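Local coordinates for protein alpha-1,2-mannosidase (Bacteroides thetaiotaomicron, PDB 2WW2) that hydrolyses alpha-mannosides as a calcium-dependent, inverting alpha-mannosidase of glycoside hydrolase family 92 in a human gut symbiont, at residues Ala452-Glu463 against Ala471-Tyr481. Numbering follows the deposited sequence.
Sequences AYADWCIARFAE and ADQYYQKAPNY
A helical hairpin in the catalytic domain of this family 92 enzyme, helix 444-465 followed after a tight turn by the short helix 468-475, packs Ala-459 against Tyr-475. The two axes run nearly antiparallel, at 161°, and approach to 7.7 Å. Small residues permit this closeness: the CA atoms of Ala-459 and Ala-471 lie 4.1 Å apart. Tyr-475 is a knob in a hole formed by Trp-456, Ala-459, Arg-460 and Glu-463. Its CG stands beside the backbone N (chi1 -83°), which swings the ring over the first helix, and Ala-459 CB sits above the ring centre, 3.4 Å from the centroid, in a CH-pi contact. The hydroxyl reaches past the aliphatic part of Arg-460 and donates to Glu-463 OE1, entering from above the carboxylate plane, 50° out of it. With an alanine at Tyr-475, the ring face over Ala-459 CB would be gone and Glu-463 OE1 would probably be left without this donor. A second CH-pi contact places Ile-458 CG2 over the centre of the Tyr-474 ring, 3.7 Å from its centroid, while Asp-455 OD1 lies in plane at the edge of that ring. Helix 401-413 covers this side through Thr-412 and Ile-409. The Asp-455 carboxylate is buried but well supplied, with a salt bridge from Arg-424 to OD1 and a hydrogen bond between OD2 and Tyr-430. Further along, Ala-478 CB meets the edge of the Trp-456 indole. Lys-477 NZ, also in a salt bridge with Asp-431, donates at 2.7 Å to a water that in turn donates to Asp-455 OD1 at 3.0 Å.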
# COMPACT_ATOMS: atom_id res chain seq x y z
N ALA A 452 5.92 32.43 -3.67
CA ALA A 452 7.19 32.67 -4.37
C ALA A 452 6.93 32.79 -5.89
O ALA A 452 7.52 33.61 -6.59
CB ALA A 452 8.18 31.55 -4.08
N TYR A 453 6.01 31.97 -6.38
CA TYR A 453 5.59 32.05 -7.79
C TYR A 453 4.85 33.36 -8.12
O TYR A 453 5.13 34.01 -9.15
CB TYR A 453 4.69 30.85 -8.13
CG TYR A 453 3.98 31.00 -9.47
CD1 TYR A 453 4.69 31.02 -10.66
CD2 TYR A 453 2.58 31.15 -9.53
CE1 TYR A 453 4.03 31.16 -11.89
CE2 TYR A 453 1.93 31.30 -10.74
CZ TYR A 453 2.65 31.29 -11.91
OH TYR A 453 2.01 31.46 -13.10
N ALA A 454 3.90 33.74 -7.27
CA ALA A 454 3.16 34.97 -7.52
C ALA A 454 4.12 36.16 -7.46
O ALA A 454 3.99 37.12 -8.22
CB ALA A 454 2.03 35.15 -6.48
N ASP A 455 5.08 36.11 -6.56
CA ASP A 455 6.03 37.20 -6.46
C ASP A 455 6.92 37.26 -7.72
O ASP A 455 7.25 38.35 -8.20
CB ASP A 455 6.87 37.06 -5.19
CG ASP A 455 6.06 37.34 -3.93
OD1 ASP A 455 5.05 38.09 -4.04
OD2 ASP A 455 6.43 36.83 -2.85
N TRP A 456 7.31 36.10 -8.24
CA TRP A 456 8.01 36.08 -9.52
C TRP A 456 7.13 36.73 -10.61
O TRP A 456 7.61 37.55 -11.41
CB TRP A 456 8.43 34.64 -9.89
CG TRP A 456 8.98 34.51 -11.27
CD1 TRP A 456 10.29 34.65 -11.67
CD2 TRP A 456 8.23 34.24 -12.46
NE1 TRP A 456 10.39 34.48 -13.03
CE2 TRP A 456 9.14 34.22 -13.54
CE3 TRP A 456 6.88 33.99 -12.71
CZ2 TRP A 456 8.74 33.97 -14.85
CZ3 TRP A 456 6.48 33.74 -14.01
CH2 TRP A 456 7.41 33.74 -15.07
N CYS A 457 5.83 36.41 -10.65
CA CYS A 457 4.95 37.04 -11.66
C CYS A 457 4.94 38.57 -11.52
O CYS A 457 4.98 39.29 -12.51
CB CYS A 457 3.50 36.55 -11.54
SG CYS A 457 3.28 34.85 -12.01
N ILE A 458 4.86 39.06 -10.28
CA ILE A 458 4.82 40.51 -10.06
C ILE A 458 6.14 41.15 -10.48
O ILE A 458 6.15 42.25 -11.06
CB ILE A 458 4.47 40.87 -8.60
CG1 ILE A 458 3.02 40.46 -8.32
CG2 ILE A 458 4.69 42.39 -8.34
CD1 ILE A 458 2.66 40.48 -6.80
N ALA A 459 7.25 40.46 -10.21
CA ALA A 459 8.55 40.99 -10.63
C ALA A 459 8.60 41.11 -12.16
O ALA A 459 9.06 42.12 -12.72
CB ALA A 459 9.68 40.10 -10.14
N ARG A 460 8.14 40.07 -12.84
CA ARG A 460 8.13 40.07 -14.29
C ARG A 460 7.30 41.24 -14.81
O ARG A 460 7.70 41.92 -15.76
CB ARG A 460 7.53 38.76 -14.80
CG ARG A 460 8.46 37.55 -14.62
CD ARG A 460 9.32 37.42 -15.87
NE ARG A 460 8.43 37.10 -16.97
CZ ARG A 460 8.66 37.29 -18.26
NH1 ARG A 460 9.81 37.82 -18.69
NH2 ARG A 460 7.71 36.93 -19.12
N PHE A 461 6.12 41.43 -14.22
CA PHE A 461 5.20 42.49 -14.60
C PHE A 461 5.83 43.85 -14.41
O PHE A 461 5.85 44.66 -15.35
CB PHE A 461 3.86 42.38 -13.83
CG PHE A 461 2.78 43.29 -14.35
CD1 PHE A 461 2.12 43.01 -15.54
CD2 PHE A 461 2.40 44.42 -13.62
CE1 PHE A 461 1.12 43.85 -16.01
CE2 PHE A 461 1.40 45.25 -14.08
CZ PHE A 461 0.76 44.98 -15.29
N ALA A 462 6.37 44.10 -13.21
CA ALA A 462 6.98 45.39 -12.93
C ALA A 462 8.14 45.64 -13.90
O ALA A 462 8.30 46.74 -14.41
CB ALA A 462 7.49 45.45 -11.51
N GLU A 463 8.95 44.61 -14.15
CA GLU A 463 10.11 44.77 -15.03
C GLU A 463 9.67 45.21 -16.43
O GLU A 463 10.29 46.09 -17.04
CB GLU A 463 10.93 43.48 -15.11
CG GLU A 463 12.26 43.67 -15.81
CD GLU A 463 13.21 42.51 -15.63
OE1 GLU A 463 12.80 41.37 -15.90
OE2 GLU A 463 14.37 42.75 -15.21
N ALA A 471 10.62 45.64 -9.49
CA ALA A 471 10.94 44.30 -10.03
C ALA A 471 12.01 43.60 -9.18
O ALA A 471 11.86 42.44 -8.79
CB ALA A 471 11.38 44.38 -11.49
N ASP A 472 13.10 44.30 -8.87
CA ASP A 472 14.16 43.72 -8.05
C ASP A 472 13.65 43.37 -6.63
O ASP A 472 14.04 42.36 -6.07
CB ASP A 472 15.40 44.64 -8.01
CG ASP A 472 16.03 44.84 -9.40
OD1 ASP A 472 15.75 44.06 -10.34
OD2 ASP A 472 16.81 45.79 -9.56
N GLN A 473 12.77 44.18 -6.06
CA GLN A 473 12.18 43.83 -4.76
C GLN A 473 11.49 42.47 -4.82
O GLN A 473 11.58 41.66 -3.90
CB GLN A 473 11.14 44.86 -4.32
CG GLN A 473 11.70 46.14 -3.76
CD GLN A 473 10.61 47.17 -3.57
OE1 GLN A 473 10.71 48.30 -4.06
NE2 GLN A 473 9.55 46.78 -2.89
N TYR A 474 10.78 42.23 -5.92
CA TYR A 474 10.00 41.02 -6.04
C TYR A 474 10.81 39.82 -6.51
O TYR A 474 10.56 38.70 -6.08
CB TYR A 474 8.72 41.26 -6.88
CG TYR A 474 7.61 41.80 -6.01
CD1 TYR A 474 6.68 40.95 -5.42
CD2 TYR A 474 7.50 43.17 -5.75
CE1 TYR A 474 5.68 41.43 -4.60
CE2 TYR A 474 6.51 43.66 -4.92
CZ TYR A 474 5.61 42.78 -4.34
OH TYR A 474 4.61 43.25 -3.53
N TYR A 475 11.79 40.06 -7.38
CA TYR A 475 12.71 39.00 -7.79
C TYR A 475 13.46 38.45 -6.58
O TYR A 475 13.80 37.26 -6.54
CB TYR A 475 13.70 39.50 -8.86
CG TYR A 475 13.14 39.48 -10.28
CD1 TYR A 475 12.57 38.32 -10.80
CD2 TYR A 475 13.22 40.60 -11.10
CE1 TYR A 475 12.09 38.28 -12.10
CE2 TYR A 475 12.73 40.58 -12.40
CZ TYR A 475 12.18 39.42 -12.89
OH TYR A 475 11.68 39.37 -14.17
N GLN A 476 13.68 39.29 -5.58
CA GLN A 476 14.33 38.83 -4.34
C GLN A 476 13.50 37.78 -3.62
O GLN A 476 14.03 37.01 -2.83
CB GLN A 476 14.63 40.00 -3.40
N LYS A 477 12.19 37.72 -3.88
CA LYS A 477 11.34 36.74 -3.21
C LYS A 477 11.09 35.48 -4.05
O LYS A 477 10.67 34.44 -3.53
CB LYS A 477 10.00 37.38 -2.81
CG LYS A 477 10.14 38.69 -2.01
CD LYS A 477 8.73 39.30 -1.81
CE LYS A 477 8.79 40.74 -1.31
NZ LYS A 477 7.47 41.14 -0.73
N ALA A 478 11.35 35.58 -5.35
CA ALA A 478 11.14 34.48 -6.28
C ALA A 478 11.81 33.17 -5.83
O ALA A 478 11.25 32.10 -6.02
CB ALA A 478 11.60 34.86 -7.71
N PRO A 479 13.02 33.26 -5.23
CA PRO A 479 13.68 32.04 -4.76
C PRO A 479 13.28 31.60 -3.34
O PRO A 479 13.98 30.79 -2.75
CB PRO A 479 15.18 32.40 -4.77
CG PRO A 479 15.26 33.89 -5.03
CD PRO A 479 13.87 34.46 -5.08
N ASN A 480 12.20 32.15 -2.79
CA ASN A 480 11.83 31.84 -1.41
C ASN A 480 11.49 30.36 -1.24
O ASN A 480 11.52 29.85 -0.12
CB ASN A 480 10.67 32.71 -0.91
CG ASN A 480 11.13 34.05 -0.34
OD1 ASN A 480 12.32 34.24 -0.07
ND2 ASN A 480 10.19 34.96 -0.12
N TYR A 481 11.18 29.67 -2.33
CA TYR A 481 10.97 28.22 -2.26
C TYR A 481 12.18 27.52 -1.62
O TYR A 481 12.04 26.48 -0.95
CB TYR A 481 10.68 27.60 -3.64
CG TYR A 481 11.82 27.69 -4.62
CD1 TYR A 481 12.78 26.69 -4.68
CD2 TYR A 481 11.94 28.77 -5.50
CE1 TYR A 481 13.83 26.76 -5.58
CE2 TYR A 481 13.00 28.85 -6.41
CZ TYR A 481 13.94 27.84 -6.44
OH TYR A 481 14.98 27.90 -7.33
O HOH W 1 5.21 39.94 -1.73